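Local structure of ULam111 (5WUT) at residues 49-53 against 54-58; 60-64 against 65-69; 111-114 against 115-118. The protein probably hydrolyses beta-1,3-glucosidic bonds of laminarin, as a family 16 glycoside hydrolase with a beta-jelly-roll fold. All blocks are in the same frame, centred on the assembly; numbering follows the deposited sequence.

Contact 1: 49-53 against 54-58; sequences HKMEN and GKLVI
A two-residue beta hairpin joins strand 49-52 to strand 55-58, with Glu52 and Lys55 as its last pair before the turn. Glu52 N gives a nearly straight bond to Lys55 O (2.9 Å). Lys55 N returns a bond to Glu52 O. Lys50 and Val57 form the next hydrogen-bonded pair, with Val57 N 2.9 Å from Lys50 O. The turn is type I'. Asn53 and Gly54 sit at its two corners, both with positive phi (59° and 76°).

Lys50, Glu52, Lys55 and Val57 share one face. The Lys50 chain runs alongside Val57, and its CG lies 4.0 Å from Val57 CB. Its NZ then makes a salt bridge to Glu52 OE2 (3.2 Å), meeting the carboxylate from above its plane. Lys55 bends back beside Asn53. One water accepts from both Asn53 ND2 (2.6 Å) and Lys55 NZ (3.0 Å), and a weak bond links Lys55 NZ to Asn53 O.

On the face of His49, Met51 and Leu56, the methyl CD1 of Leu56 does the touching. Leu56 CG lies anti to the backbone N (chi1 167°), which brings CD1 to 4.0 Å from Met51 SD and also up to His49 CB. Phe13 packs on Met51 and Leu56, and the Phe25 ring meets that of His49. The Asn-Gly pair in a type I' turn is typical of a tight two-residue beta hairpin.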
ATOM      1  N   HIS A  49     -17.427  18.013 -18.133  1.00 12.83           N
ATOM      2  CA  HIS A  49     -17.027  18.103 -16.730  1.00 11.86           C
ATOM      3  C   HIS A  49     -17.904  19.084 -15.967  1.00 15.04           C
ATOM      4  O   HIS A  49     -18.557  19.949 -16.558  1.00 15.97           O
ATOM      5  CB  HIS A  49     -15.587  18.558 -16.621  1.00 13.30           C
ATOM      6  CG  HIS A  49     -15.436  20.000 -16.955  1.00 14.41           C
ATOM      7  ND1 HIS A  49     -15.486  20.461 -18.250  1.00 14.66           N
ATOM      8  CD2 HIS A  49     -15.315  21.089 -16.161  1.00 13.18           C
ATOM      9  CE1 HIS A  49     -15.381  21.779 -18.246  1.00 13.17           C
ATOM     10  NE2 HIS A  49     -15.270  22.184 -16.993  1.00 13.33           N
ATOM     11  N   LYS A  50     -17.894  18.956 -14.649  1.00 13.93           N
ATOM     12  CA  LYS A  50     -18.573  19.907 -13.777  1.00 15.34           C
ATOM     13  C   LYS A  50     -17.826  20.027 -12.455  1.00 16.42           C
ATOM     14  O   LYS A  50     -17.072  19.130 -12.069  1.00 15.53           O
ATOM     15  CB  LYS A  50     -20.012  19.477 -13.513  1.00 15.53           C
ATOM     16  CG  LYS A  50     -20.113  18.232 -12.665  1.00 19.38           C
ATOM     17  CD  LYS A  50     -21.549  17.759 -12.499  1.00 23.36           C
ATOM     18  CE  LYS A  50     -21.603  16.241 -12.375  1.00 29.57           C
ATOM     19  NZ  LYS A  50     -22.892  15.768 -11.808  1.00 34.66           N
ATOM     20  N   MET A  51     -18.014  21.157 -11.785  1.00 17.63           N
ATOM     21  CA  MET A  51     -17.504  21.345 -10.433  1.00 17.81           C
ATOM     22  C   MET A  51     -18.653  21.117  -9.471  1.00 19.88           C
ATOM     23  O   MET A  51     -19.644  21.845  -9.492  1.00 21.87           O
ATOM     24  CB  MET A  51     -16.906  22.740 -10.248  1.00 17.46           C
ATOM     25  CG  MET A  51     -16.099  23.206 -11.443  1.00 22.42           C
ATOM     26  SD  MET A  51     -14.571  22.271 -11.631  1.00 27.71           S
ATOM     27  CE  MET A  51     -13.959  22.340  -9.968  1.00 23.27           C
ATOM     28  N   GLU A  52     -18.539  20.076  -8.658  1.00 18.36           N
ATOM     29  CA  GLU A  52     -19.630  19.642  -7.794  1.00 19.68           C
ATOM     30  C   GLU A  52     -19.135  19.190  -6.426  1.00 22.12           C
ATOM     31  O   GLU A  52     -18.334  18.269  -6.342  1.00 17.73           O
ATOM     32  CB  GLU A  52     -20.401  18.509  -8.467  1.00 26.22           C
ATOM     33  CG  GLU A  52     -21.594  18.002  -7.687  1.00 30.42           C
ATOM     34  CD  GLU A  52     -22.276  16.853  -8.395  1.00 36.42           C
ATOM     35  OE1 GLU A  52     -21.687  15.751  -8.448  1.00 35.51           O
ATOM     36  OE2 GLU A  52     -23.395  17.053  -8.912  1.00 41.31           O
ATOM     37  N   ASN A  53     -19.605  19.845  -5.370  1.00 26.48           N
ATOM     38  CA  ASN A  53     -19.323  19.412  -4.002  1.00 26.50           C
ATOM     39  C   ASN A  53     -17.819  19.378  -3.714  1.00 22.17           C
ATOM     40  O   ASN A  53     -17.328  18.481  -3.023  1.00 25.43           O
ATOM     41  CB  ASN A  53     -19.949  18.034  -3.749  1.00 24.31           C
ATOM     42  CG  ASN A  53     -19.986  17.661  -2.276  1.00 36.69           C
ATOM     43  OD1 ASN A  53     -20.153  18.519  -1.409  1.00 39.34           O
ATOM     44  ND2 ASN A  53     -19.826  16.370  -1.987  1.00 38.79           N
ATOM     45  N   GLY A  54     -17.095  20.349  -4.269  1.00 20.12           N
ATOM     46  CA  GLY A  54     -15.661  20.464  -4.067  1.00 20.84           C
ATOM     47  C   GLY A  54     -14.834  19.470  -4.866  1.00 18.00           C
ATOM     48  O   GLY A  54     -13.656  19.266  -4.587  1.00 18.46           O
ATOM     49  N   LYS A  55     -15.450  18.837  -5.857  1.00 16.48           N
ATOM     50  CA  LYS A  55     -14.743  17.908  -6.736  1.00 16.26           C
ATOM     51  C   LYS A  55     -14.822  18.363  -8.183  1.00 17.28           C
ATOM     52  O   LYS A  55     -15.850  18.893  -8.619  1.00 15.64           O
ATOM     53  CB  LYS A  55     -15.329  16.489  -6.638  1.00 17.39           C
ATOM     54  CG  LYS A  55     -14.823  15.592  -5.497  1.00 23.86           C
ATOM     55  CD  LYS A  55     -15.060  16.200  -4.146  1.00 24.35           C
ATOM     56  CE  LYS A  55     -14.886  15.190  -3.036  1.00 19.53           C
ATOM     57  NZ  LYS A  55     -15.836  15.512  -1.955  1.00 24.03           N
ATOM     58  N   LEU A  56     -13.746  18.129  -8.930  1.00 13.44           N
ATOM     59  CA  LEU A  56     -13.837  18.088 -10.383  1.00 12.37           C
ATOM     60  C   LEU A  56     -14.443  16.742 -10.770  1.00  9.86           C
ATOM     61  O   LEU A  56     -13.916  15.695 -10.407  1.00 11.98           O
ATOM     62  CB  LEU A  56     -12.462  18.276 -11.044  1.00 13.73           C
ATOM     63  CG  LEU A  56     -12.403  17.944 -12.545  1.00 11.51           C
ATOM     64  CD1 LEU A  56     -13.225  18.951 -13.368  1.00 14.59           C
ATOM     65  CD2 LEU A  56     -10.967  17.919 -13.022  1.00 10.60           C
ATOM     66  N   VAL A  57     -15.571  16.762 -11.477  1.00 11.05           N
ATOM     67  CA  VAL A  57     -16.185  15.521 -11.929  1.00 11.31           C
ATOM     68  C   VAL A  57     -16.170  15.458 -13.448  1.00 12.23           C
ATOM     69  O   VAL A  57     -16.799  16.265 -14.127  1.00 12.97           O
ATOM     70  CB  VAL A  57     -17.637  15.358 -11.417  1.00 13.68           C
ATOM     71  CG1 VAL A  57     -18.223  14.021 -11.902  1.00 15.04           C
ATOM     72  CG2 VAL A  57     -17.679  15.446  -9.893  1.00 16.24           C
ATOM     73  N   ILE A  58     -15.421  14.496 -13.975  1.00 12.65           N
ATOM     74  CA  ILE A  58     -15.368  14.268 -15.410  1.00 12.94           C
ATOM     75  C   ILE A  58     -16.285  13.113 -15.746  1.00 11.59           C
ATOM     76  O   ILE A  58     -16.191  12.049 -15.129  1.00 10.53           O
ATOM     77  CB  ILE A  58     -13.945  13.948 -15.874  1.00 10.07           C
ATOM     78  CG1 ILE A  58     -13.025  15.151 -15.615  1.00 12.51           C
ATOM     79  CG2 ILE A  58     -13.939  13.519 -17.354  1.00 10.41           C
ATOM     80  CD1 ILE A  58     -11.558  14.856 -15.809  1.00 12.40           C
TER
HETATM   81  O   HOH W   1     -18.394  14.775  -3.371  1.00 30.31           O

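Contact 2: 60-64 against 65-69; sequences AKKEG and TQYTS
Lys62 lays its aliphatic chain over one face of the Tyr67 ring. Its CG stands 4.0 Å from the ring centroid, 28° off the normal, a CH-pi contact. The two side chains run side by side in the same direction. Lys62 CD stays close to Tyr67 CE2, and Lys62 CE comes 3.6 Å from Tyr67 OH. Lys62 CG is anti to its backbone nitrogen (chi1 -177°), which carries the chain out along the ring. The chain then bends at its last torsion, and NZ gives a short bond of 2.6 Å to Gly64 O. The lysine thus closes over both the ring and the turn.

The opposite face of the hairpin carries Lys61, Glu63, Gln66 and Thr68. Water 2 bridges the turn pair there, donating to Glu63 OE1 (3.2 Å) and Gln66 OE1 (2.9 Å). Lys61 CB packs by Thr68 OG1, whose polar partner is Asn48 ND2.

The backbone sets this register. Glu63 N bonds almost straight to Gln66 O (2.8 Å), and Gln66 N returns to Glu63 O. Lys61 and Thr68 form the next hydrogen-bonded pair: Lys61 N to Thr68 O and Thr68 N to Lys61 O are both 3.0 Å. Lys62 and Tyr67 lie between them as a non-hydrogen-bonded pair, with their CA atoms near enough for the side chains to meet.

Further out, Tyr67 OH is held by a hydrogen bond to Asp219, and the Phe222 ring meets the tyrosine ring. Ser69 OG bonds to Met206 O, and strand 42-44 pairs with the Tyr67 strand through Leu43. Gly64 takes the first corner of the turn with positive phi. The whole is a two-residue beta hairpin closed by a type II' turn.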
ATOM      1  N   ALA A  60     -17.603  10.436 -18.633  1.00 10.85           N
ATOM      2  CA  ALA A  60     -17.463   9.770 -19.922  1.00 10.34           C
ATOM      3  C   ALA A  60     -18.856   9.385 -20.404  1.00 10.66           C
ATOM      4  O   ALA A  60     -19.616   8.782 -19.656  1.00 12.36           O
ATOM      5  CB  ALA A  60     -16.566   8.538 -19.794  1.00 11.52           C
ATOM      6  N   LYS A  61     -19.190   9.788 -21.629  1.00 10.91           N
ATOM      7  CA  LYS A  61     -20.531   9.580 -22.168  1.00 13.69           C
ATOM      8  C   LYS A  61     -20.483   8.910 -23.528  1.00 13.04           C
ATOM      9  O   LYS A  61     -19.521   9.058 -24.274  1.00 14.35           O
ATOM     10  CB  LYS A  61     -21.281  10.909 -22.308  1.00 16.41           C
ATOM     11  CG  LYS A  61     -21.390  11.746 -21.041  1.00 16.72           C
ATOM     12  CD  LYS A  61     -22.154  13.043 -21.340  1.00 20.85           C
ATOM     13  CE  LYS A  61     -21.653  14.229 -20.512  1.00 23.07           C
ATOM     14  NZ  LYS A  61     -22.164  15.546 -21.033  1.00 30.00           N
ATOM     15  N   LYS A  62     -21.558   8.199 -23.853  1.00 13.04           N
ATOM     16  CA  LYS A  62     -21.753   7.705 -25.199  1.00 13.37           C
ATOM     17  C   LYS A  62     -23.093   8.224 -25.726  1.00 13.97           C
ATOM     18  O   LYS A  62     -24.126   8.054 -25.089  1.00 17.62           O
ATOM     19  CB  LYS A  62     -21.708   6.182 -25.227  1.00 13.38           C
ATOM     20  CG  LYS A  62     -21.833   5.601 -26.632  1.00 17.58           C
ATOM     21  CD  LYS A  62     -22.105   4.102 -26.576  1.00 19.33           C
ATOM     22  CE  LYS A  62     -22.275   3.510 -27.967  1.00 23.11           C
ATOM     23  NZ  LYS A  62     -23.687   3.646 -28.431  1.00 24.98           N
ATOM     24  N   GLU A  63     -23.043   8.889 -26.874  1.00 14.68           N
ATOM     25  CA  GLU A  63     -24.225   9.465 -27.509  1.00 19.13           C
ATOM     26  C   GLU A  63     -24.206   9.033 -28.973  1.00 17.04           C
ATOM     27  O   GLU A  63     -23.368   9.471 -29.767  1.00 16.43           O
ATOM     28  CB  GLU A  63     -24.219  10.990 -27.337  1.00 22.00           C
ATOM     29  CG  GLU A  63     -24.508  11.412 -25.881  1.00 27.38           C
ATOM     30  CD  GLU A  63     -23.775  12.684 -25.424  1.00 31.71           C
ATOM     31  OE1 GLU A  63     -22.588  12.880 -25.778  1.00 36.41           O
ATOM     32  OE2 GLU A  63     -24.389  13.489 -24.693  1.00 34.65           O
ATOM     33  N   GLY A  64     -25.112   8.131 -29.335  1.00 20.28           N
ATOM     34  CA  GLY A  64     -25.019   7.511 -30.640  1.00 19.88           C
ATOM     35  C   GLY A  64     -23.768   6.663 -30.680  1.00 18.68           C
ATOM     36  O   GLY A  64     -23.542   5.839 -29.785  1.00 23.02           O
ATOM     37  N   THR A  65     -22.928   6.874 -31.685  1.00 16.55           N
ATOM     38  CA  THR A  65     -21.622   6.231 -31.694  1.00 18.15           C
ATOM     39  C   THR A  65     -20.501   7.195 -31.322  1.00 15.22           C
ATOM     40  O   THR A  65     -19.328   6.881 -31.497  1.00 18.63           O
ATOM     41  CB  THR A  65     -21.282   5.612 -33.050  1.00 22.05           C
ATOM     42  OG1 THR A  65     -21.397   6.601 -34.082  1.00 21.45           O
ATOM     43  CG2 THR A  65     -22.199   4.427 -33.344  1.00 26.74           C
ATOM     44  N   GLN A  66     -20.867   8.374 -30.830  1.00 13.93           N
ATOM     45  CA  GLN A  66     -19.877   9.342 -30.368  1.00 15.24           C
ATOM     46  C   GLN A  66     -19.600   9.192 -28.868  1.00 12.62           C
ATOM     47  O   GLN A  66     -20.515   9.162 -28.044  1.00 14.08           O
ATOM     48  CB  GLN A  66     -20.326  10.777 -30.689  1.00 14.06           C
ATOM     49  CG  GLN A  66     -19.459  11.853 -29.988  1.00 14.15           C
ATOM     50  CD  GLN A  66     -19.496  13.210 -30.680  1.00 14.62           C
ATOM     51  OE1 GLN A  66     -19.838  14.229 -30.072  1.00 18.33           O
ATOM     52  NE2 GLN A  66     -19.084  13.238 -31.928  1.00 12.53           N
ATOM     53  N   TYR A  67     -18.321   9.052 -28.534  1.00 12.14           N
ATOM     54  CA  TYR A  67     -17.869   9.030 -27.152  1.00 12.69           C
ATOM     55  C   TYR A  67     -17.235  10.364 -26.805  1.00  9.81           C
ATOM     56  O   TYR A  67     -16.487  10.900 -27.612  1.00 13.06           O
ATOM     57  CB  TYR A  67     -16.853   7.914 -26.943  1.00 12.48           C
ATOM     58  CG  TYR A  67     -17.387   6.523 -27.178  1.00 13.33           C
ATOM     59  CD1 TYR A  67     -17.353   5.955 -28.445  1.00 13.43           C
ATOM     60  CD2 TYR A  67     -17.914   5.773 -26.129  1.00 12.26           C
ATOM     61  CE1 TYR A  67     -17.835   4.686 -28.667  1.00 13.86           C
ATOM     62  CE2 TYR A  67     -18.399   4.480 -26.339  1.00 14.11           C
ATOM     63  CZ  TYR A  67     -18.354   3.949 -27.617  1.00 17.03           C
ATOM     64  OH  TYR A  67     -18.819   2.672 -27.840  1.00 19.17           O
ATOM     65  N   THR A  68     -17.498  10.869 -25.600  1.00 10.71           N
ATOM     66  CA  THR A  68     -16.919  12.140 -25.165  1.00 10.64           C
ATOM     67  C   THR A  68     -16.403  12.092 -23.727  1.00 11.56           C
ATOM     68  O   THR A  68     -16.903  11.341 -22.894  1.00 10.88           O
ATOM     69  CB  THR A  68     -17.930  13.302 -25.283  1.00 12.33           C
ATOM     70  OG1 THR A  68     -19.163  12.938 -24.651  1.00 12.74           O
ATOM     71  CG2 THR A  68     -18.186  13.656 -26.770  1.00 12.01           C
ATOM     72  N   SER A  69     -15.413  12.928 -23.453  1.00 11.00           N
ATOM     73  CA  SER A  69     -14.820  12.974 -22.125  1.00 10.56           C
ATOM     74  C   SER A  69     -14.051  14.280 -21.991  1.00 11.58           C
ATOM     75  O   SER A  69     -14.236  15.186 -22.810  1.00 10.41           O
ATOM     76  CB  SER A  69     -13.923  11.752 -21.894  1.00 10.17           C
ATOM     77  OG  SER A  69     -13.576  11.622 -20.511  1.00 10.85           O
TER
HETATM   78  O   HOH W   2     -21.591  15.033 -27.886  1.00 22.07           O

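Contact 3: 111-114 against 115-118; sequences VGWP and QCGE
Trp113 NE1 donates to Glu118 OE1 at 2.8 Å, and the bond spans the loop between helix 108-111 and strand 118-123. The carboxylate oxygen sits at the indole edge, tilted 28° from the ring plane, and is met nearly along its C-O axis. Ring and carboxylate planes stand 48° apart. The Glu118 chain is fully extended, which carries OE1 up to the indole. Over the centre of one face of the ring lies Pro114 CB, 3.7 Å above the plane. A cis peptide bond precedes this proline.

Near the root of the indole, Cys116 SG packs 4.0 Å from Trp113 CB, oblique to the ring. Cys116 N bonds to Gly112 O (2.9 Å), while Val111 CG2 touches Cys116 CB. Gly117 N closes a type I turn on Pro114 O (3.0 Å). Water 3 links Val111 O to Gln115 N. The Gln115 amide turns elsewhere, to Thr139 and Glu191.

An alanine in place of Glu118 has no carboxylate, so NE1 of Trp113 is left without this mate and the indole would probably turn more freely. The strand from Glu118 carries Glu-X-Asp-X-X-Glu, the active-site signature of family 16. The tryptophan thus probably helps to orient this carboxylate.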
ATOM      1  N   VAL A 111      11.389  19.202 -27.446  1.00 18.77           N
ATOM      2  CA  VAL A 111      12.030  17.900 -27.629  1.00 20.94           C
ATOM      3  C   VAL A 111      11.041  16.779 -27.932  1.00 18.63           C
ATOM      4  O   VAL A 111      11.447  15.696 -28.354  1.00 19.31           O
ATOM      5  CB  VAL A 111      12.870  17.488 -26.387  1.00 19.46           C
ATOM      6  CG1 VAL A 111      13.841  18.588 -26.009  1.00 19.57           C
ATOM      7  CG2 VAL A 111      11.966  17.130 -25.209  1.00 18.05           C
ATOM      8  N   GLY A 112       9.749  17.041 -27.745  1.00 18.05           N
ATOM      9  CA  GLY A 112       8.724  16.044 -27.999  1.00 16.67           C
ATOM     10  C   GLY A 112       8.647  14.945 -26.946  1.00 15.64           C
ATOM     11  O   GLY A 112       9.434  14.909 -26.007  1.00 16.43           O
ATOM     12  N   TRP A 113       7.645  14.088 -27.092  1.00 13.52           N
ATOM     13  CA  TRP A 113       7.509  12.854 -26.323  1.00 13.15           C
ATOM     14  C   TRP A 113       8.137  11.740 -27.150  1.00 16.22           C
ATOM     15  O   TRP A 113       7.922  11.693 -28.359  1.00 17.03           O
ATOM     16  CB  TRP A 113       6.027  12.568 -26.027  1.00 13.38           C
ATOM     17  CG  TRP A 113       5.761  11.365 -25.162  1.00 12.94           C
ATOM     18  CD1 TRP A 113       5.521  11.366 -23.824  1.00 12.08           C
ATOM     19  CD2 TRP A 113       5.704   9.995 -25.579  1.00 13.33           C
ATOM     20  NE1 TRP A 113       5.332  10.084 -23.372  1.00 14.04           N
ATOM     21  CE2 TRP A 113       5.428   9.220 -24.433  1.00 13.53           C
ATOM     22  CE3 TRP A 113       5.853   9.345 -26.811  1.00 14.64           C
ATOM     23  CZ2 TRP A 113       5.297   7.832 -24.477  1.00 14.67           C
ATOM     24  CZ3 TRP A 113       5.723   7.949 -26.855  1.00 13.39           C
ATOM     25  CH2 TRP A 113       5.455   7.212 -25.693  1.00 14.94           C
ATOM     26  N   PRO A 114       8.884  10.820 -26.519  1.00 14.29           N
ATOM     27  CA  PRO A 114       9.069  10.633 -25.078  1.00 12.97           C
ATOM     28  C   PRO A 114      10.283  11.302 -24.462  1.00 14.14           C
ATOM     29  O   PRO A 114      10.507  11.102 -23.274  1.00 12.03           O
ATOM     30  CB  PRO A 114       9.234   9.120 -24.969  1.00 12.84           C
ATOM     31  CG  PRO A 114      10.043   8.795 -26.191  1.00 12.58           C
ATOM     32  CD  PRO A 114       9.464   9.692 -27.275  1.00 14.96           C
ATOM     33  N   GLN A 115      11.057  12.072 -25.218  1.00 13.71           N
ATOM     34  CA  GLN A 115      12.278  12.654 -24.660  1.00 13.48           C
ATOM     35  C   GLN A 115      11.974  13.553 -23.466  1.00 14.14           C
ATOM     36  O   GLN A 115      12.760  13.640 -22.517  1.00 14.97           O
ATOM     37  CB  GLN A 115      13.041  13.439 -25.736  1.00 15.75           C
ATOM     38  CG  GLN A 115      14.330  14.100 -25.253  1.00 18.06           C
ATOM     39  CD  GLN A 115      15.461  13.110 -25.030  1.00 23.57           C
ATOM     40  OE1 GLN A 115      15.481  12.021 -25.609  1.00 25.06           O
ATOM     41  NE2 GLN A 115      16.417  13.490 -24.184  1.00 24.38           N
ATOM     42  N   CYS A 116      10.818  14.206 -23.508  1.00 12.60           N
ATOM     43  CA  CYS A 116      10.416  15.137 -22.456  1.00 13.28           C
ATOM     44  C   CYS A 116      10.186  14.435 -21.125  1.00 11.51           C
ATOM     45  O   CYS A 116      10.278  15.053 -20.068  1.00 10.85           O
ATOM     46  CB  CYS A 116       9.139  15.880 -22.855  1.00 11.18           C
ATOM     47  SG  CYS A 116       7.717  14.799 -23.118  1.00 13.26           S
ATOM     48  N   GLY A 117       9.887  13.142 -21.176  1.00 11.31           N
ATOM     49  CA  GLY A 117       9.555  12.412 -19.965  1.00 12.30           C
ATOM     50  C   GLY A 117       8.085  12.481 -19.564  1.00  9.75           C
ATOM     51  O   GLY A 117       7.370  13.461 -19.849  1.00 10.76           O
ATOM     52  N   GLU A 118       7.636  11.431 -18.878  1.00  7.71           N
ATOM     53  CA  GLU A 118       6.256  11.310 -18.434  1.00  6.98           C
ATOM     54  C   GLU A 118       6.230  10.601 -17.090  1.00  8.90           C
ATOM     55  O   GLU A 118       6.989   9.650 -16.885  1.00 10.00           O
ATOM     56  CB  GLU A 118       5.432  10.535 -19.469  1.00 11.24           C
ATOM     57  CG  GLU A 118       3.999  10.206 -19.040  1.00  9.54           C
ATOM     58  CD  GLU A 118       3.207   9.442 -20.097  1.00 11.23           C
ATOM     59  OE1 GLU A 118       3.563   9.498 -21.294  1.00 13.34           O
ATOM     60  OE2 GLU A 118       2.223   8.781 -19.733  1.00 10.39           O
TER
HETATM   61  O   HOH W   3      10.894  12.868 -28.202  1.00 18.83           O

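From the N terminus, contact 1 comes first and closes the hairpin of strands 49-52 and 55-63. Contact 2 follows on the same strand, closing a second hairpin with strand 66-80. The two turns lie at opposite ends of strand 55-63, so three successive strands run antiparallel, each to the next. Contacts 1 and 2 touch where Ile58 CG2 packs 3.7 Å from Ser69 OG. Contact 3 closes a loop much later, between helix 108-111 and strand 118-123. Its nearest atoms are about 16 Å from either hairpin. The three contacts follow in series, and none nests or crosses. Contacts 1 and 3 lie on opposite sides of the chain's centre in the jelly roll.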